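Local coordinates for protein alcohol dehydrogenase (Escherichia coli, PDB 5VM2) that is probably an NAD(H)- or NADP(H)-dependent, zinc-containing dehydrogenase of the alcohol dehydrogenase family, of unknown substrate specificity and involved in membrane biogenesis, at residues 166-178 with 188-200. Sequence-based numbering, arbitrary orientation. Where two conformers were deposited one is given.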
loop_
_atom_site.group_PDB
_atom_site.type_symbol
_atom_site.label_atom_id
_atom_site.label_comp_id
_atom_site.label_asym_id
_atom_site.label_seq_id
_atom_site.Cartn_x
_atom_site.Cartn_y
_atom_site.Cartn_z
ATOM N N VAL A 166 -12.489 -12.516 5.097
ATOM C CA VAL A 166 -11.628 -13.498 5.740
ATOM C C VAL A 166 -12.174 -13.819 7.124
ATOM O O VAL A 166 -12.587 -12.926 7.877
ATOM C CB VAL A 166 -10.182 -12.980 5.810
ATOM C CG1 VAL A 166 -9.321 -13.901 6.683
ATOM C CG2 VAL A 166 -9.596 -12.865 4.413
ATOM N N LYS A 167 -12.180 -15.103 7.459
ATOM C CA LYS A 167 -12.747 -15.584 8.710
ATOM C C LYS A 167 -12.028 -16.868 9.091
ATOM O O LYS A 167 -11.412 -17.514 8.236
ATOM C CB LYS A 167 -14.257 -15.839 8.578
ATOM C CG LYS A 167 -15.126 -14.587 8.608
ATOM C CD LYS A 167 -15.505 -14.201 10.028
ATOM C CE LYS A 167 -16.183 -12.839 10.074
ATOM N NZ LYS A 167 -15.209 -11.726 9.921
ATOM N N PRO A 168 -12.080 -17.258 10.366
ATOM C CA PRO A 168 -11.601 -18.600 10.726
ATOM C C PRO A 168 -12.341 -19.635 9.894
ATOM O O PRO A 168 -13.514 -19.459 9.555
ATOM C CB PRO A 168 -11.944 -18.721 12.216
ATOM C CG PRO A 168 -12.112 -17.325 12.701
ATOM C CD PRO A 168 -12.573 -16.507 11.537
ATOM N N GLY A 169 -11.637 -20.704 9.527
ATOM C CA GLY A 169 -12.211 -21.755 8.719
ATOM C C GLY A 169 -12.100 -21.546 7.225
ATOM O O GLY A 169 -12.538 -22.418 6.458
ATOM N N LYS A 170 -11.544 -20.423 6.782
ATOM C CA LYS A 170 -11.310 -20.170 5.368
ATOM C C LYS A 170 -9.831 -20.382 5.070
ATOM O O LYS A 170 -8.972 -19.725 5.669
ATOM C CB LYS A 170 -11.752 -18.760 4.983
ATOM C CG LYS A 170 -13.252 -18.574 5.141
ATOM C CD LYS A 170 -13.758 -17.286 4.527
ATOM C CE LYS A 170 -15.283 -17.318 4.427
ATOM N NZ LYS A 170 -15.866 -15.986 4.104
ATOM N N LYS A 171 -9.539 -21.319 4.173
ATOM C CA LYS A 171 -8.162 -21.576 3.776
ATOM C C LYS A 171 -7.758 -20.549 2.734
ATOM O O LYS A 171 -8.497 -20.310 1.776
ATOM C CB LYS A 171 -8.007 -22.988 3.218
ATOM C CG LYS A 171 -8.297 -24.080 4.220
ATOM C CD LYS A 171 -7.876 -25.437 3.684
ATOM C CE LYS A 171 -6.370 -25.519 3.523
ATOM N NZ LYS A 171 -5.664 -25.623 4.832
ATOM N N ILE A 172 -6.581 -19.954 2.910
ATOM C CA ILE A 172 -6.176 -18.789 2.134
ATOM C C ILE A 172 -4.847 -19.071 1.443
ATOM O O ILE A 172 -3.932 -19.658 2.034
ATOM C CB ILE A 172 -6.091 -17.541 3.036
ATOM C CG1 ILE A 172 -7.492 -17.205 3.563
ATOM C CG2 ILE A 172 -5.502 -16.348 2.287
ATOM C CD1 ILE A 172 -7.582 -15.892 4.264
ATOM N N ILE A 173 -4.761 -18.669 0.175
ATOM C CA ILE A 173 -3.522 -18.682 -0.593
ATOM C C ILE A 173 -3.229 -17.250 -1.004
ATOM O O ILE A 173 -4.083 -16.584 -1.599
ATOM C CB ILE A 173 -3.616 -19.584 -1.831
ATOM C CG1 ILE A 173 -3.843 -21.042 -1.426
ATOM C CG2 ILE A 173 -2.347 -19.452 -2.660
ATOM C CD1 ILE A 173 -4.100 -21.962 -2.601
ATOM N N ILE A 174 -2.031 -16.779 -0.687
ATOM C CA ILE A 174 -1.577 -15.453 -1.075
ATOM C C ILE A 174 -0.468 -15.622 -2.104
ATOM O O ILE A 174 0.592 -16.190 -1.803
ATOM C CB ILE A 174 -1.101 -14.650 0.141
ATOM C CG1 ILE A 174 -2.295 -14.387 1.067
ATOM C CG2 ILE A 174 -0.452 -13.347 -0.298
ATOM C CD1 ILE A 174 -1.928 -13.741 2.349
ATOM N N LEU A 175 -0.717 -15.151 -3.323
ATOM C CA LEU A 175 0.277 -15.198 -4.390
ATOM C C LEU A 175 1.086 -13.907 -4.337
ATOM O O LEU A 175 0.589 -12.833 -4.695
ATOM C CB LEU A 175 -0.394 -15.384 -5.748
ATOM C CG LEU A 175 -1.265 -16.636 -5.900
ATOM C CD1 LEU A 175 -1.863 -16.700 -7.300
ATOM C CD2 LEU A 175 -0.478 -17.900 -5.591
ATOM N N GLY A 176 2.324 -14.007 -3.863
ATOM C CA GLY A 176 3.171 -12.840 -3.731
ATOM C C GLY A 176 3.500 -12.545 -2.285
ATOM O O GLY A 176 2.603 -12.420 -1.445
ATOM N N ALA A 177 4.789 -12.450 -1.980
ATOM C CA ALA A 177 5.264 -12.116 -0.645
ATOM C C ALA A 177 6.097 -10.838 -0.668
ATOM O O ALA A 177 7.011 -10.667 0.145
ATOM C CB ALA A 177 6.056 -13.276 -0.044
ATOM N N GLY A 178 5.807 -9.950 -1.615
ATOM C CA GLY A 178 6.284 -8.589 -1.540
ATOM C C GLY A 178 5.516 -7.834 -0.467
ATOM O O GLY A 178 4.760 -8.403 0.322
ATOM N N CYS A 188 -4.995 -11.028 6.990
ATOM C CA CYS A 188 -5.722 -12.290 7.105
ATOM C C CYS A 188 -5.580 -12.881 8.503
ATOM O O CYS A 188 -6.543 -13.429 9.052
ATOM C CB CYS A 188 -5.238 -13.284 6.051
ATOM S SG CYS A 188 -5.697 -12.835 4.361
ATOM N N LYS A 189 -4.388 -12.770 9.096
ATOM C CA LYS A 189 -4.203 -13.246 10.465
ATOM C C LYS A 189 -5.071 -12.465 11.443
ATOM O O LYS A 189 -5.690 -13.047 12.344
ATOM C CB LYS A 189 -2.733 -13.129 10.871
ATOM C CG LYS A 189 -1.791 -14.029 10.098
ATOM C CD LYS A 189 -0.768 -14.668 11.027
ATOM C CE LYS A 189 0.211 -13.636 11.569
ATOM N NZ LYS A 189 0.592 -13.899 12.987
ATOM N N CYS A 190 -5.131 -11.141 11.285
ATOM C CA CYS A 190 -5.926 -10.322 12.192
ATOM C C CYS A 190 -7.409 -10.646 12.086
ATOM O O CYS A 190 -8.148 -10.472 13.059
ATOM C CB CYS A 190 -5.688 -8.842 11.906
ATOM S SG CYS A 190 -4.040 -8.283 12.387
ATOM N N LEU A 191 -7.860 -11.115 10.926
ATOM C CA LEU A 191 -9.250 -11.513 10.738
ATOM C C LEU A 191 -9.500 -12.970 11.113
ATOM O O LEU A 191 -10.605 -13.476 10.889
ATOM C CB LEU A 191 -9.682 -11.253 9.291
ATOM C CG LEU A 191 -10.266 -9.862 9.033
ATOM C CD1 LEU A 191 -9.174 -8.798 9.049
ATOM C CD2 LEU A 191 -11.013 -9.835 7.715
ATOM N N GLY A 192 -8.509 -13.651 11.681
ATOM C CA GLY A 192 -8.725 -14.948 12.293
ATOM C C GLY A 192 -8.435 -16.156 11.428
ATOM O O GLY A 192 -8.619 -17.284 11.900
ATOM N N ALA A 193 -7.998 -15.967 10.186
ATOM C CA ALA A 193 -7.647 -17.114 9.358
ATOM C C ALA A 193 -6.458 -17.845 9.969
ATOM O O ALA A 193 -5.520 -17.219 10.469
ATOM C CB ALA A 193 -7.320 -16.666 7.933
ATOM N N THR A 194 -6.507 -19.180 9.939
ATOM C CA THR A 194 -5.486 -20.014 10.556
ATOM C C THR A 194 -4.672 -20.831 9.561
ATOM O O THR A 194 -3.633 -21.382 9.946
ATOM C CB THR A 194 -6.123 -20.977 11.569
ATOM O OG1 THR A 194 -7.029 -21.853 10.888
ATOM C CG2 THR A 194 -6.878 -20.207 12.650
ATOM N N GLU A 195 -5.116 -20.941 8.309
ATOM C CA GLU A 195 -4.418 -21.720 7.286
ATOM C C GLU A 195 -4.155 -20.782 6.116
ATOM O O GLU A 195 -5.065 -20.475 5.340
ATOM C CB GLU A 195 -5.227 -22.946 6.860
ATOM C CG GLU A 195 -5.618 -23.872 7.998
ATOM C CD GLU A 195 -4.470 -24.747 8.457
ATOM O OE1 GLU A 195 -3.643 -25.143 7.606
ATOM O OE2 GLU A 195 -4.391 -25.034 9.670
ATOM N N ILE A 196 -2.915 -20.310 6.006
ATOM C CA ILE A 196 -2.521 -19.332 5.001
ATOM C C ILE A 196 -1.264 -19.838 4.315
ATOM O O ILE A 196 -0.215 -19.953 4.955
ATOM C CB ILE A 196 -2.254 -17.944 5.611
ATOM C CG1 ILE A 196 -3.375 -17.533 6.568
ATOM C CG2 ILE A 196 -2.083 -16.914 4.515
ATOM C CD1 ILE A 196 -3.112 -16.201 7.256
ATOM N N ALA A 197 -1.359 -20.102 3.018
ATOM C CA ALA A 197 -0.201 -20.444 2.205
ATOM C C ALA A 197 0.239 -19.211 1.429
ATOM O O ALA A 197 -0.596 -18.464 0.912
ATOM C CB ALA A 197 -0.519 -21.592 1.243
ATOM N N VAL A 198 1.549 -18.982 1.373
ATOM C CA VAL A 198 2.117 -17.828 0.685
ATOM C C VAL A 198 3.112 -18.324 -0.354
ATOM O O VAL A 198 3.997 -19.130 -0.039
ATOM C CB VAL A 198 2.794 -16.853 1.666
ATOM C CG1 VAL A 198 3.489 -15.738 0.901
ATOM C CG2 VAL A 198 1.772 -16.285 2.641
ATOM N N VAL A 199 2.969 -17.834 -1.583
ATOM C CA VAL A 199 3.748 -18.279 -2.731
ATOM C C VAL A 199 4.566 -17.105 -3.247
ATOM O O VAL A 199 4.021 -16.020 -3.481
ATOM C CB VAL A 199 2.836 -18.821 -3.849
ATOM C CG1 VAL A 199 3.664 -19.323 -5.018
ATOM C CG2 VAL A 199 1.916 -19.912 -3.314
ATOM N N ASP A 200 5.864 -17.325 -3.439
ATOM C CA ASP A 200 6.713 -16.355 -4.121
ATOM C C ASP A 200 7.872 -17.113 -4.761
ATOM O O ASP A 200 7.884 -18.347 -4.794
ATOM C CB ASP A 200 7.195 -15.261 -3.160
ATOM C CG ASP A 200 7.813 -14.079 -3.889
ATOM O OD1 ASP A 200 7.278 -12.956 -3.776
ATOM O OD2 ASP A 200 8.826 -14.279 -4.589
HETATM O O HOH W 1 -9.846 -21.732 11.185
HETATM O O HOH W 2 -8.106 -20.430 8.134
#
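Strands 171-175 and 195-200 run parallel at 17° with axes 4.6 Å apart, I172 pairing with I196, I173 with A197 and I174 with V198, laced by five N-H...O=C bonds from I172 N to E195 O up to G176 N to V199 O. On the face of I172, I174, I196 and V198, the isoleucines lie side by side, pointing the same way, with I196 CG2 3.8 Å from I174 CD1 and farther from I172 CG2. The CG1 branch of I172 reaches the end of helix 179-190, CG1 being anti to the carbonyl carbon (chi1 -65°) and the chain extended beyond it, which brings CD1 to 3.6 Å from C188 SG and beside A193 CB. V166 closes this apolar cluster, with CG1 3.6 Å from A193 CB and CG2 against C188 SG. L191 rests its CB against V166 CG1 and its CD2 on V166 O. The helix ends there in a Schellman motif with G192, of positive phi, as C-prime; P168 packs its ring on the G192 carbonyl. On the other face, K171 bends at its last two torsions to lay NZ over E195 CB, 3.5 Å from OE1 in a salt bridge, while also making a cation-pi contact with F232. Water 1 links G169 N to T194 OG1; water 2 joins K170 O to T194 N. At the C-terminal end of strand 195-200, D200 OD1 accepts A177 N, 3.1 Å away, through its anti lone pair, and OD2 takes the L202 amide, so each carboxylate oxygen receives a backbone N-H. G176 and G178 belong to a GxGxxG-like turn, consistent with the dinucleotide-binding loop of a Rossmann fold. In this first beta-alpha-beta unit, helix 179-190 packs on I174 and I196, helix 225-232 on I173 and A197, and strands 238-243 and 216-219 flank the pair in the six-stranded parallel sheet.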